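Local structure of DUF1896 domain-containing protein (Porphyromonas gingivalis, 2APL) at residues G69-R74 with L117-E122. The protein is of unknown function but belongs to the DUF1896 family and folds into a mainly helical chain. Residues are numbered along the deposited sequence; the frame is centred on the assembly and turned at random.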
ATOM      1  N   GLY A  69      -2.507   7.482   5.192  1.00 31.59           N
ATOM      2  CA  GLY A  69      -1.119   6.961   5.365  1.00 30.76           C
ATOM      3  C   GLY A  69      -0.897   5.658   4.619  1.00 30.50           C
ATOM      4  O   GLY A  69       0.160   5.066   4.715  1.00 30.84           O
ATOM      5  N   LEU A  70      -1.891   5.191   3.868  1.00 30.27           N
ATOM      6  CA  LEU A  70      -1.741   3.982   3.080  1.00 30.93           C
ATOM      7  C   LEU A  70      -1.745   4.269   1.571  1.00 31.75           C
ATOM      8  O   LEU A  70      -1.920   3.373   0.783  1.00 30.91           O
ATOM      9  CB  LEU A  70      -2.852   2.983   3.401  1.00 31.56           C
ATOM     10  CG  LEU A  70      -2.897   2.440   4.840  1.00 31.40           C
ATOM     11  CD1 LEU A  70      -4.215   1.681   4.953  1.00 31.23           C
ATOM     12  CD2 LEU A  70      -1.651   1.528   5.139  1.00 34.24           C
ATOM     13  N   HIS A  71      -1.529   5.519   1.173  1.00 32.00           N
ATOM     14  CA  HIS A  71      -1.455   5.849  -0.257  1.00 32.65           C
ATOM     15  C   HIS A  71      -0.188   5.440  -0.955  1.00 33.79           C
ATOM     16  O   HIS A  71      -0.240   5.137  -2.160  1.00 33.50           O
ATOM     17  CB  HIS A  71      -1.743   7.335  -0.488  1.00 33.59           C
ATOM     18  CG  HIS A  71      -3.125   7.743  -0.080  1.00 35.09           C
ATOM     19  ND1 HIS A  71      -3.951   8.484  -0.894  1.00 40.36           N
ATOM     20  CD2 HIS A  71      -3.832   7.495   1.049  1.00 36.68           C
ATOM     21  CE1 HIS A  71      -5.117   8.664  -0.287  1.00 42.45           C
ATOM     22  NE2 HIS A  71      -5.067   8.077   0.896  1.00 39.16           N
ATOM     23  N   PHE A  72       0.949   5.446  -0.234  1.00 32.94           N
ATOM     24  CA  PHE A  72       2.191   4.974  -0.835  1.00 35.45           C
ATOM     25  C   PHE A  72       2.459   3.512  -0.458  1.00 34.86           C
ATOM     26  O   PHE A  72       2.411   3.125   0.730  1.00 34.15           O
ATOM     27  CB  PHE A  72       3.429   5.868  -0.542  1.00 34.71           C
ATOM     28  CG  PHE A  72       4.686   5.401  -1.272  1.00 37.25           C
ATOM     29  CD1 PHE A  72       4.964   5.862  -2.568  1.00 35.84           C
ATOM     30  CD2 PHE A  72       5.495   4.433  -0.709  1.00 32.99           C
ATOM     31  CE1 PHE A  72       6.080   5.382  -3.268  1.00 40.22           C
ATOM     32  CE2 PHE A  72       6.595   3.921  -1.390  1.00 36.95           C
ATOM     33  CZ  PHE A  72       6.917   4.416  -2.664  1.00 37.31           C
ATOM     34  N   SER A  73       2.707   2.718  -1.495  1.00 34.16           N
ATOM     35  CA  SER A  73       2.854   1.287  -1.337  1.00 34.39           C
ATOM     36  C   SER A  73       4.239   0.883  -1.849  1.00 34.17           C
ATOM     37  O   SER A  73       4.525   0.978  -3.070  1.00 34.74           O
ATOM     38  CB  SER A  73       1.756   0.556  -2.104  1.00 32.95           C
ATOM     39  OG  SER A  73       2.020  -0.842  -2.151  1.00 36.06           O
ATOM     40  N   ARG A  74       5.073   0.409  -0.931  1.00 33.58           N
ATOM     41  CA  ARG A  74       6.369  -0.234  -1.330  1.00 36.21           C
ATOM     42  C   ARG A  74       6.160  -1.421  -2.261  1.00 35.65           C
ATOM     43  O   ARG A  74       6.856  -1.533  -3.249  1.00 36.47           O
ATOM     44  CB  ARG A  74       7.192  -0.627  -0.110  1.00 35.44           C
ATOM     45  CG  ARG A  74       7.555   0.631   0.737  1.00 36.48           C
ATOM     46  CD  ARG A  74       8.347   0.271   1.990  1.00 42.10           C
ATOM     47  NE  ARG A  74       7.560  -0.651   2.816  1.00 45.87           N
ATOM     48  CZ  ARG A  74       8.059  -1.447   3.767  1.00 49.77           C
ATOM     49  NH1 ARG A  74       9.378  -1.432   4.071  1.00 51.15           N
ATOM     50  NH2 ARG A  74       7.239  -2.264   4.413  1.00 50.18           N
ATOM     51  N   LEU A 117       8.123   8.182   3.272  1.00 38.87           N
ATOM     52  CA  LEU A 117       7.073   7.690   2.360  1.00 37.30           C
ATOM     53  C   LEU A 117       5.648   8.146   2.710  1.00 37.02           C
ATOM     54  O   LEU A 117       4.739   7.337   2.980  1.00 36.64           O
ATOM     55  CB  LEU A 117       7.180   6.167   2.186  1.00 36.46           C
ATOM     56  CG  LEU A 117       8.579   5.672   1.824  1.00 33.91           C
ATOM     57  CD1 LEU A 117       8.644   4.100   1.852  1.00 32.46           C
ATOM     58  CD2 LEU A 117       9.111   6.258   0.476  1.00 31.07           C
ATOM     59  N   THR A 118       5.447   9.458   2.679  1.00 36.72           N
ATOM     60  CA  THR A 118       4.124  10.049   2.975  1.00 36.65           C
ATOM     61  C   THR A 118       3.075   9.770   1.869  1.00 35.91           C
ATOM     62  O   THR A 118       3.407   9.301   0.773  1.00 36.03           O
ATOM     63  CB  THR A 118       4.288  11.565   3.158  1.00 36.93           C
ATOM     64  OG1 THR A 118       4.857  12.101   1.961  1.00 38.63           O
ATOM     65  CG2 THR A 118       5.247  11.896   4.331  1.00 37.91           C
ATOM     66  N   ASP A 119       1.807  10.072   2.131  1.00 35.48           N
ATOM     67  CA  ASP A 119       0.753   9.862   1.124  1.00 35.66           C
ATOM     68  C   ASP A 119       1.012  10.551  -0.227  1.00 37.04           C
ATOM     69  O   ASP A 119       0.639  10.045  -1.272  1.00 37.17           O
ATOM     70  CB  ASP A 119      -0.603  10.247   1.706  1.00 35.54           C
ATOM     71  CG  ASP A 119      -1.132   9.178   2.623  1.00 34.53           C
ATOM     72  OD1 ASP A 119      -0.670   8.011   2.522  1.00 30.74           O
ATOM     73  OD2 ASP A 119      -2.002   9.471   3.433  1.00 34.66           O
ATOM     74  N   ASP A 120       1.652  11.705  -0.188  1.00 37.73           N
ATOM     75  CA  ASP A 120       1.930  12.494  -1.375  1.00 40.45           C
ATOM     76  C   ASP A 120       3.321  12.239  -1.942  1.00 39.52           C
ATOM     77  O   ASP A 120       3.774  12.995  -2.811  1.00 39.38           O
ATOM     78  CB  ASP A 120       1.889  13.957  -0.968  1.00 42.45           C
ATOM     79  CG  ASP A 120       2.257  14.136   0.501  1.00 47.92           C
ATOM     80  OD1 ASP A 120       3.442  14.467   0.767  1.00 50.33           O
ATOM     81  OD2 ASP A 120       1.361  13.845   1.365  1.00 51.44           O
ATOM     82  N   PHE A 121       3.988  11.189  -1.457  1.00 38.50           N
ATOM     83  CA  PHE A 121       5.378  10.895  -1.864  1.00 38.63           C
ATOM     84  C   PHE A 121       5.546  10.674  -3.358  1.00 38.50           C
ATOM     85  O   PHE A 121       6.494  11.172  -3.966  1.00 37.60           O
ATOM     86  CB  PHE A 121       5.973   9.721  -1.103  1.00 37.98           C
ATOM     87  CG  PHE A 121       7.422   9.469  -1.463  1.00 39.91           C
ATOM     88  CD1 PHE A 121       8.442  10.276  -0.924  1.00 37.92           C
ATOM     89  CD2 PHE A 121       7.758   8.466  -2.368  1.00 39.34           C
ATOM     90  CE1 PHE A 121       9.790  10.065  -1.261  1.00 37.73           C
ATOM     91  CE2 PHE A 121       9.117   8.244  -2.717  1.00 37.07           C
ATOM     92  CZ  PHE A 121      10.124   9.064  -2.164  1.00 38.67           C
ATOM     93  N   GLU A 122       4.621   9.933  -3.956  1.00 39.28           N
ATOM     94  CA  GLU A 122       4.761   9.612  -5.356  1.00 41.07           C
ATOM     95  C   GLU A 122       4.728  10.820  -6.300  1.00 41.73           C
ATOM     96  O   GLU A 122       5.426  10.815  -7.337  1.00 42.54           O
ATOM     97  CB  GLU A 122       3.793   8.517  -5.782  1.00 40.68           C
ATOM     98  CG  GLU A 122       4.249   7.868  -7.069  1.00 45.43           C
ATOM     99  CD  GLU A 122       3.192   7.065  -7.764  1.00 48.66           C
ATOM    100  OE1 GLU A 122       2.302   6.516  -7.084  1.00 53.67           O
ATOM    101  OE2 GLU A 122       3.271   6.968  -9.002  1.00 49.41           O
TER
HETATM  102  O   HOH W   1       1.224   6.484  -4.608  1.00 45.33           O
HETATM  103  O   HOH W   2       1.746   6.598   2.430  1.00 31.28           O
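The carboxylate of D119 takes two backbone N-H groups from the linker between helices 55-67 and 74-85. G69 N reaches OD2 on its syn lone pair at 2.7 Å, while H71 N comes to OD1 from above the carboxylate plane, 3.0 Å away. With CG beside its own backbone N (chi1 -78°), D119 also sets the carboxylate obliquely against the imidazole of H71, the two planes 45° apart and H71 CD2 3.5 Å from OD1. The second half of the contact is apolar. F121 sets its edge against the face of F72 in a T-shaped pair, centroids 5.3 Å apart and planes at 84°. L117 touches both rings: its CB packs on F72 CD2, and its CD2 methyl sits over the centre of the F121 ring, 3.7 Å above the plane. Between the polar and apolar halves, a water accepts from F72 N and lies within hydrogen-bonding distance of D119 OD1 and L117 O. Another water donates to H71 O and E122 OE1 and links the loops beside E122. The type I turn T118-F121, closed by F121 N to T118 O, holds D119 and F121 two residues apart, so that one meets the backbone of G69 and H71 and the other the ring of F72. Y127 and L130 of helix 126-143 pack on F72, and S73, at the N-cap of helix 74-85, caps it with OG to D76 N. The paired N-H donors probably stabilise D119 as a carboxylate.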